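Side-chain contacts in alpha-fucosidase GH29 (Fusarium graminearum, PDB 4PSR), which probably releases L-fucose by hydrolysing alpha-L-fucosidic linkages in the carbohydrate chains of glycoproteins, as a TIM-barrel glycoside hydrolase of family 29: residues Glu54-Asp58 / Gln59-His63; Phe524-Val527 / Phe528-Ala532. All coordinates share one frame; numbering follows the deposited sequence.

Interaction 1 (Glu54-Asp58 / Gln59-His63); sequences EPDSD and QRKHH
The hydroxyl of Ser57 has two hydrogen-bond partners. Ser57 OG accepts the backbone N-H of Arg60 at 2.9 Å in a fairly straight bond, and it is also hydrogen-bonded to the backbone oxygen of Asn51. Ser57 is thus the N-cap of the helix, and its OG, swung between its own N and carbonyl carbon (chi1 68°), caps the Arg60 amide in the first turn of the helix. Glu54, which opens the type II turn closing at Ser57, takes the side chain of Arg60: Arg60 NE donates to Glu54 O at 3.2 Å. The bond is bent, 137° at the hydrogen; the oxygen sits in the guanidinium plane, yet NE approaches from above the carbonyl plane. Arg60 runs straight out to CD and turns at chi3 (-81°), bringing NE back over the turn, while NH2 goes on to a salt bridge with Glu71 and a hydrogen bond to Tyr53 O. Beyond the cap, Lys61 N and His62 N donate to Ser57 O and Asp58 O, at 3.1 and 2.9 Å, beginning the regular helical pattern. The extended Lys61 chain passes Ser57 O with CG and lies alongside Asp56. A long salt bridge of 3.7 Å joins Lys61 NZ to Asp56 OD1. On another flank, one water donates to both Glu54 OE1 (2.7 Å) and Gln59 OE1 (2.9 Å), and Glu54 OE1 is also bound by Asn51 ND2. Asp58 turns its OD2 to the Tyr43 hydroxyl. This capped, water-bridged turn links helix 48-51 to helix 58-66 at the protein surface: Gln59 and His62 rest on Asn51 and Tyr48 of the earlier helix, His62 stacks on Tyr43, and Glu54 and Pro55 lean on Trp182.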
loop_
_atom_site.group_PDB
_atom_site.type_symbol
_atom_site.label_atom_id
_atom_site.label_comp_id
_atom_site.label_asym_id
_atom_site.label_seq_id
_atom_site.Cartn_x
_atom_site.Cartn_y
_atom_site.Cartn_z
ATOM N N GLU A 54 -29.413 -2.879 6.905
ATOM C CA GLU A 54 -29.215 -2.340 8.255
ATOM C C GLU A 54 -30.483 -1.614 8.718
ATOM O O GLU A 54 -31.022 -0.811 7.992
ATOM C CB GLU A 54 -28.034 -1.373 8.268
ATOM C CG GLU A 54 -27.664 -0.842 9.648
ATOM C CD GLU A 54 -26.554 0.170 9.587
ATOM O OE1 GLU A 54 -26.082 0.473 8.470
ATOM O OE2 GLU A 54 -26.140 0.655 10.661
ATOM N N PRO A 55 -30.944 -1.891 9.949
ATOM C CA PRO A 55 -32.130 -1.169 10.427
ATOM C C PRO A 55 -31.942 0.334 10.423
ATOM O O PRO A 55 -30.903 0.823 10.857
ATOM C CB PRO A 55 -32.305 -1.703 11.863
ATOM C CG PRO A 55 -31.756 -3.060 11.813
ATOM C CD PRO A 55 -30.589 -3.014 10.827
ATOM N N ASP A 56 -32.950 1.036 9.915
ATOM C CA ASP A 56 -33.010 2.494 9.950
ATOM C C ASP A 56 -31.894 3.213 9.165
ATOM O O ASP A 56 -31.678 4.415 9.355
ATOM C CB ASP A 56 -33.004 2.976 11.412
ATOM C CG ASP A 56 -33.520 4.398 11.571
ATOM O OD1 ASP A 56 -34.278 4.872 10.696
ATOM O OD2 ASP A 56 -33.164 5.036 12.583
ATOM N N SER A 57 -31.191 2.524 8.266
ATOM C CA SER A 57 -30.084 3.193 7.572
ATOM C C SER A 57 -30.525 3.946 6.324
ATOM O O SER A 57 -31.570 3.668 5.749
ATOM C CB SER A 57 -29.008 2.187 7.179
ATOM O OG SER A 57 -29.513 1.321 6.183
ATOM N N ASP A 58 -29.701 4.890 5.891
ATOM C CA ASP A 58 -29.963 5.574 4.648
ATOM C C ASP A 58 -29.952 4.588 3.471
ATOM O O ASP A 58 -30.746 4.728 2.553
ATOM C CB ASP A 58 -28.960 6.696 4.417
ATOM C CG ASP A 58 -29.202 7.418 3.126
ATOM O OD1 ASP A 58 -30.123 8.270 3.075
ATOM O OD2 ASP A 58 -28.489 7.128 2.140
ATOM N N GLN A 59 -29.072 3.593 3.528
ATOM C CA GLN A 59 -28.983 2.609 2.445
ATOM C C GLN A 59 -30.224 1.750 2.368
ATOM O O GLN A 59 -30.708 1.468 1.275
ATOM C CB GLN A 59 -27.733 1.745 2.583
ATOM C CG GLN A 59 -26.428 2.514 2.501
ATOM C CD GLN A 59 -25.904 2.975 3.845
ATOM O OE1 GLN A 59 -26.675 3.250 4.775
ATOM N NE2 GLN A 59 -24.580 3.052 3.961
ATOM N N ARG A 60 -30.764 1.351 3.514
ATOM C CA ARG A 60 -32.028 0.613 3.529
ATOM C C ARG A 60 -33.172 1.448 2.980
ATOM O O ARG A 60 -34.014 0.934 2.263
ATOM C CB ARG A 60 -32.381 0.126 4.942
ATOM C CG ARG A 60 -33.837 -0.341 5.079
ATOM C CD ARG A 60 -34.137 -0.781 6.508
ATOM N NE ARG A 60 -33.663 -2.125 6.747
ATOM C CZ ARG A 60 -34.374 -3.238 6.528
ATOM N NH1 ARG A 60 -35.617 -3.168 6.059
ATOM N NH2 ARG A 60 -33.839 -4.428 6.771
ATOM N N LYS A 61 -33.206 2.731 3.334
ATOM C CA LYS A 61 -34.259 3.631 2.864
ATOM C C LYS A 61 -34.193 3.725 1.349
ATOM O O LYS A 61 -35.203 3.580 0.649
ATOM C CB LYS A 61 -34.106 5.010 3.525
ATOM C CG LYS A 61 -34.376 4.973 5.024
ATOM C CD LYS A 61 -34.155 6.294 5.732
ATOM C CE LYS A 61 -34.470 6.158 7.222
ATOM N NZ LYS A 61 -34.237 7.422 7.975
ATOM N N HIS A 62 -32.981 3.936 0.824
ATOM C CA HIS A 62 -32.788 4.035 -0.619
ATOM C C HIS A 62 -33.205 2.728 -1.294
ATOM O O HIS A 62 -33.888 2.741 -2.331
ATOM C CB HIS A 62 -31.312 4.317 -0.930
ATOM C CG HIS A 62 -30.977 4.219 -2.385
ATOM N ND1 HIS A 62 -31.119 5.274 -3.264
ATOM C CD2 HIS A 62 -30.498 3.178 -3.115
ATOM C CE1 HIS A 62 -30.760 4.878 -4.475
ATOM N NE2 HIS A 62 -30.364 3.618 -4.406
ATOM N N HIS A 63 -32.781 1.608 -0.722
ATOM C CA HIS A 63 -33.084 0.311 -1.302
ATOM C C HIS A 63 -34.586 0.087 -1.378
ATOM O O HIS A 63 -35.128 -0.388 -2.391
ATOM C CB HIS A 63 -32.454 -0.815 -0.477
ATOM C CG HIS A 63 -32.462 -2.124 -1.181
ATOM N ND1 HIS A 63 -31.547 -2.426 -2.167
ATOM C CD2 HIS A 63 -33.336 -3.157 -1.134
ATOM C CE1 HIS A 63 -31.832 -3.617 -2.664
ATOM N NE2 HIS A 63 -32.911 -4.085 -2.054
HETATM O O HOH W 1 -25.591 2.953 7.444
HETATM O O HOH W 2 -27.268 5.399 7.446
#

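Interaction 2 (Phe524-Val527 / Phe528-Ala532); sequences FDTV and FLTEA
The rings of Phe524 and Phe528 form a T-shaped pair, with centroids 4.8 Å apart and planes at 66°. The edge of Phe524 enters with CD1 over the centre of one Phe528 face, 3.5 Å from Phe528 CZ. Phe528 CG stands anti to its backbone N (chi1 -175°), turning the ring back beside Phe524, so that the two side chains point the same way. Leu529 adds an apolar touch, its CD2 lying 4.3 Å from Phe524 CB. Among the polar contacts, Asp525 is the N-cap: its OD1 takes the Phe528 N-H at 2.9 Å, nearly along the carboxylate C-O direction, while OD2 is held by a salt bridge to Arg557. One turn on, Thr526 O accepts twice from Thr530, from N at 3.0 Å and from OG1 at 2.8 Å, the donors lying on opposite faces of the carbonyl plane. The buried aromatic pair ties the end of strand 522-524, at the margin of a four-stranded antiparallel sheet, to helix 526-532. Both rings and Leu529 pack on Leu519 of strand 516-519, and Glu531 forms salt bridges with Arg297 through OE1 and with Arg25 through OE2.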
loop_
_atom_site.group_PDB
_atom_site.type_symbol
_atom_site.label_atom_id
_atom_site.label_comp_id
_atom_site.label_asym_id
_atom_site.label_seq_id
_atom_site.Cartn_x
_atom_site.Cartn_y
_atom_site.Cartn_z
ATOM N N PHE A 524 13.446 1.237 17.726
ATOM C CA PHE A 524 14.117 0.647 16.584
ATOM C C PHE A 524 14.643 -0.734 16.961
ATOM O O PHE A 524 15.594 -0.855 17.745
ATOM C CB PHE A 524 15.229 1.593 16.121
ATOM C CG PHE A 524 14.737 2.985 15.869
ATOM C CD1 PHE A 524 14.006 3.280 14.725
ATOM C CD2 PHE A 524 14.925 3.990 16.804
ATOM C CE1 PHE A 524 13.504 4.555 14.505
ATOM C CE2 PHE A 524 14.429 5.267 16.591
ATOM C CZ PHE A 524 13.717 5.558 15.435
ATOM N N ASP A 525 13.986 -1.780 16.450
ATOM C CA ASP A 525 14.338 -3.150 16.806
ATOM C C ASP A 525 15.399 -3.721 15.873
ATOM O O ASP A 525 15.873 -3.044 14.958
ATOM C CB ASP A 525 13.091 -4.044 16.905
ATOM C CG ASP A 525 12.375 -4.273 15.596
ATOM O OD1 ASP A 525 12.801 -3.780 14.538
ATOM O OD2 ASP A 525 11.322 -4.964 15.623
ATOM N N THR A 526 15.801 -4.965 16.104
ATOM C CA THR A 526 16.848 -5.582 15.286
ATOM C C THR A 526 16.455 -5.600 13.813
ATOM O O THR A 526 17.269 -5.355 12.937
ATOM C CB THR A 526 17.126 -7.030 15.746
ATOM O OG1 THR A 526 17.870 -7.015 16.974
ATOM C CG2 THR A 526 17.898 -7.819 14.710
ATOM N N VAL A 527 15.186 -5.878 13.526
ATOM C CA VAL A 527 14.733 -5.898 12.140
ATOM C C VAL A 527 14.881 -4.514 11.505
ATOM O O VAL A 527 15.375 -4.395 10.385
ATOM C CB VAL A 527 13.279 -6.357 12.050
ATOM C CG1 VAL A 527 12.705 -6.154 10.661
ATOM C CG2 VAL A 527 13.174 -7.851 12.430
ATOM N N PHE A 528 14.486 -3.466 12.231
ATOM C CA PHE A 528 14.602 -2.110 11.711
ATOM C C PHE A 528 16.051 -1.804 11.379
ATOM O O PHE A 528 16.355 -1.359 10.281
ATOM C CB PHE A 528 14.051 -1.082 12.714
ATOM C CG PHE A 528 14.044 0.331 12.178
ATOM C CD1 PHE A 528 15.232 1.040 12.040
ATOM C CD2 PHE A 528 12.847 0.972 11.852
ATOM C CE1 PHE A 528 15.220 2.325 11.536
ATOM C CE2 PHE A 528 12.837 2.239 11.340
ATOM C CZ PHE A 528 14.023 2.926 11.199
ATOM N N LEU A 529 16.944 -2.014 12.328
ATOM C CA LEU A 529 18.321 -1.566 12.172
ATOM C C LEU A 529 18.994 -2.360 11.056
ATOM O O LEU A 529 19.721 -1.790 10.216
ATOM C CB LEU A 529 19.053 -1.675 13.518
ATOM C CG LEU A 529 18.560 -0.710 14.599
ATOM C CD1 LEU A 529 18.945 -1.216 16.017
ATOM C CD2 LEU A 529 19.034 0.720 14.333
ATOM N N THR A 530 18.723 -3.657 10.999
ATOM C CA THR A 530 19.260 -4.510 9.965
ATOM C C THR A 530 18.794 -4.023 8.599
ATOM O O THR A 530 19.601 -3.856 7.679
ATOM C CB THR A 530 18.840 -5.976 10.182
ATOM O OG1 THR A 530 19.375 -6.433 11.425
ATOM C CG2 THR A 530 19.345 -6.874 9.063
ATOM N N GLU A 531 17.490 -3.789 8.435
ATOM C CA GLU A 531 16.993 -3.359 7.120
ATOM C C GLU A 531 17.541 -1.983 6.726
ATOM O O GLU A 531 17.747 -1.708 5.537
ATOM C CB GLU A 531 15.459 -3.356 7.085
ATOM C CG GLU A 531 14.914 -3.301 5.636
ATOM C CD GLU A 531 13.432 -3.007 5.591
ATOM O OE1 GLU A 531 13.052 -1.898 5.988
ATOM O OE2 GLU A 531 12.648 -3.888 5.170
ATOM N N ALA A 532 17.785 -1.122 7.708
ATOM C CA ALA A 532 18.312 0.224 7.477
ATOM C C ALA A 532 19.775 0.184 7.090
ATOM O O ALA A 532 20.322 1.214 6.686
ATOM C CB ALA A 532 18.138 1.074 8.715
#

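How the interactions relate
Both contacts are helix starts with a side-chain N-cap, a serine in interaction 1 and an aspartate in interaction 2, each accepting from the amide three residues later. They do not touch: their centres are 49 Å apart and their nearest atoms about 38 Å, on opposite sides of the chain's centre. Interaction 1 belongs to the alpha-L-fucosidase family region that includes the TIM barrel, and the Gln59 side chain is about 11 Å from the bound fucose; residues around the sugar include Trp47 and Glu46. Interaction 2, far along the chain, lies instead beside a glycan carried by the protein, with the Asp525 side chain about 5 Å from an N-acetylglucosamine.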